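Local coordinates for PEPTIDE N-myristoyltransferase (Saccharomyces cerevisiae, PDB 1IIC), which transfers myristate from myristoyl-CoA to the N-terminal glycine of protein and peptide substrates, at residues Pro190-Lys195 against Leu354-Asn359. Numbering follows the deposited sequence.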
loop_
_atom_site.group_PDB
_atom_site.type_symbol
_atom_site.label_atom_id
_atom_site.label_comp_id
_atom_site.label_asym_id
_atom_site.label_seq_id
_atom_site.Cartn_x
_atom_site.Cartn_y
_atom_site.Cartn_z
ATOM N N PRO A 190 5.399 -2.932 17.526
ATOM C CA PRO A 190 4.715 -2.234 18.624
ATOM C C PRO A 190 5.508 -1.002 19.031
ATOM O O PRO A 190 6.679 -1.105 19.384
ATOM C CB PRO A 190 4.691 -3.275 19.746
ATOM C CG PRO A 190 4.805 -4.591 19.013
ATOM C CD PRO A 190 5.813 -4.281 17.939
ATOM N N LEU A 191 4.874 0.161 18.966
ATOM C CA LEU A 191 5.528 1.409 19.337
ATOM C C LEU A 191 4.993 1.813 20.707
ATOM O O LEU A 191 5.722 2.325 21.557
ATOM C CB LEU A 191 5.215 2.491 18.293
ATOM C CG LEU A 191 5.675 2.175 16.865
ATOM C CD1 LEU A 191 5.241 3.270 15.901
ATOM C CD2 LEU A 191 7.204 2.023 16.851
ATOM N N ASN A 192 3.705 1.577 20.906
ATOM C CA ASN A 192 3.049 1.881 22.164
ATOM C C ASN A 192 2.451 0.564 22.664
ATOM O O ASN A 192 1.241 0.354 22.581
ATOM C CB ASN A 192 1.939 2.894 21.925
ATOM C CG ASN A 192 1.473 3.546 23.199
ATOM O OD1 ASN A 192 1.317 2.884 24.225
ATOM N ND2 ASN A 192 1.245 4.854 23.144
ATOM N N TRP A 193 3.293 -0.325 23.187
ATOM C CA TRP A 193 2.802 -1.627 23.640
ATOM C C TRP A 193 1.628 -1.578 24.598
ATOM O O TRP A 193 0.581 -2.164 24.328
ATOM C CB TRP A 193 3.905 -2.458 24.301
ATOM C CG TRP A 193 3.462 -3.888 24.502
ATOM C CD1 TRP A 193 3.550 -4.902 23.593
ATOM C CD2 TRP A 193 2.766 -4.431 25.636
ATOM N NE1 TRP A 193 2.953 -6.036 24.083
ATOM C CE2 TRP A 193 2.463 -5.777 25.335
ATOM C CE3 TRP A 193 2.366 -3.907 26.875
ATOM C CZ2 TRP A 193 1.780 -6.614 26.230
ATOM C CZ3 TRP A 193 1.683 -4.744 27.768
ATOM C CH2 TRP A 193 1.400 -6.081 27.438
ATOM N N LYS A 194 1.802 -0.896 25.724
ATOM C CA LYS A 194 0.748 -0.822 26.725
ATOM C C LYS A 194 -0.625 -0.524 26.131
ATOM O O LYS A 194 -1.597 -1.183 26.470
ATOM C CB LYS A 194 1.104 0.210 27.796
ATOM C CG LYS A 194 0.220 0.117 29.034
ATOM C CD LYS A 194 0.686 1.059 30.140
ATOM C CE LYS A 194 -0.193 0.925 31.375
ATOM N NZ LYS A 194 -0.182 -0.469 31.901
ATOM N N LYS A 195 -0.707 0.459 25.240
ATOM C CA LYS A 195 -1.984 0.806 24.614
ATOM C C LYS A 195 -2.470 -0.265 23.641
ATOM O O LYS A 195 -3.664 -0.543 23.577
ATOM C CB LYS A 195 -1.881 2.146 23.882
ATOM C CG LYS A 195 -3.128 2.540 23.098
ATOM C CD LYS A 195 -2.935 3.875 22.386
ATOM C CE LYS A 195 -4.164 4.281 21.596
ATOM N NZ LYS A 195 -3.997 5.592 20.867
ATOM N N LEU A 354 10.671 8.057 14.741
ATOM C CA LEU A 354 9.906 9.171 14.197
ATOM C C LEU A 354 8.405 8.879 14.178
ATOM O O LEU A 354 7.598 9.769 14.431
ATOM C CB LEU A 354 10.400 9.504 12.790
ATOM C CG LEU A 354 11.780 10.144 12.805
ATOM C CD1 LEU A 354 12.486 9.955 11.470
ATOM C CD2 LEU A 354 11.608 11.623 13.142
ATOM N N ALA A 355 8.031 7.636 13.882
ATOM C CA ALA A 355 6.612 7.262 13.851
ATOM C C ALA A 355 6.035 7.289 15.259
ATOM O O ALA A 355 4.910 7.748 15.471
ATOM C CB ALA A 355 6.445 5.872 13.253
ATOM N N LYS A 356 6.801 6.798 16.229
ATOM C CA LYS A 356 6.312 6.807 17.597
ATOM C C LYS A 356 6.174 8.243 18.094
ATOM O O LYS A 356 5.175 8.586 18.732
ATOM C CB LYS A 356 7.231 6.042 18.545
ATOM C CG LYS A 356 6.704 6.124 19.975
ATOM C CD LYS A 356 7.525 5.362 20.973
ATOM C CE LYS A 356 6.910 5.542 22.357
ATOM N NZ LYS A 356 5.445 5.245 22.314
ATOM N N ASN A 357 7.175 9.075 17.799
ATOM C CA ASN A 357 7.136 10.473 18.210
ATOM C C ASN A 357 6.001 11.198 17.496
ATOM O O ASN A 357 5.559 12.254 17.941
ATOM C CB ASN A 357 8.456 11.189 17.903
ATOM C CG ASN A 357 9.612 10.654 18.711
ATOM O OD1 ASN A 357 9.426 9.927 19.693
ATOM N ND2 ASN A 357 10.825 11.014 18.304
ATOM N N ALA A 358 5.540 10.641 16.383
ATOM C CA ALA A 358 4.435 11.253 15.651
ATOM C C ALA A 358 3.120 10.676 16.174
ATOM O O ALA A 358 2.058 10.882 15.593
ATOM C CB ALA A 358 4.576 10.992 14.167
ATOM N N ASN A 359 3.211 9.951 17.283
ATOM C CA ASN A 359 2.055 9.344 17.923
ATOM C C ASN A 359 1.462 8.129 17.195
ATOM O O ASN A 359 0.258 7.881 17.264
ATOM C CB ASN A 359 0.964 10.402 18.174
ATOM C CG ASN A 359 1.445 11.545 19.073
ATOM O OD1 ASN A 359 1.988 11.316 20.162
ATOM N ND2 ASN A 359 1.241 12.783 18.618
HETATM O O HOH W 1 2.652 5.806 20.491
#
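The polar part of this contact is a single direct hydrogen bond, from Lys-356 NZ to the backbone O of Leu-191 at 3.0 Å. The C=O...N angle is 121°, and the donor stands 54° out of the carbonyl plane, so the ammonium approaches from above the peptide. Extended from CA to CE, with CG anti to the backbone N (chi1 178°), the Lys-356 chain runs across to Leu-191 and bends only at its last torsion, which turns NZ onto the oxygen. A water adds a weaker second link: it accepts from Asn-192 ND2 at 3.2 Å and, weakly, from Lys-356 NZ. The other end of that amide, OD1, makes a weak N-cap bond with Lys-195 N, at the start of helix 193-198. Apolar contact lies closer to the helix 334-357 backbone: Leu-191 CD1 meets Ala-355 CB at 3.9 Å, and Leu-191 CB lies 4.1 Å from Lys-356 CB. With the lysine cut back to an alanine here, the Leu-191 carbonyl would probably lose this donor and Asn-192 its water-borne link, while the CB contact could persist. Just beyond, a Schellman motif with Asn-359 at C' ends helix 334-357, and the chain turns into strand 362-366, whose Phe-363 touches both Leu-191 and Ala-355. The contact thus joins the C-terminal end of that helix to the turn between strand 182-190, which pairs antiparallel with 362-366, and helix 193-198.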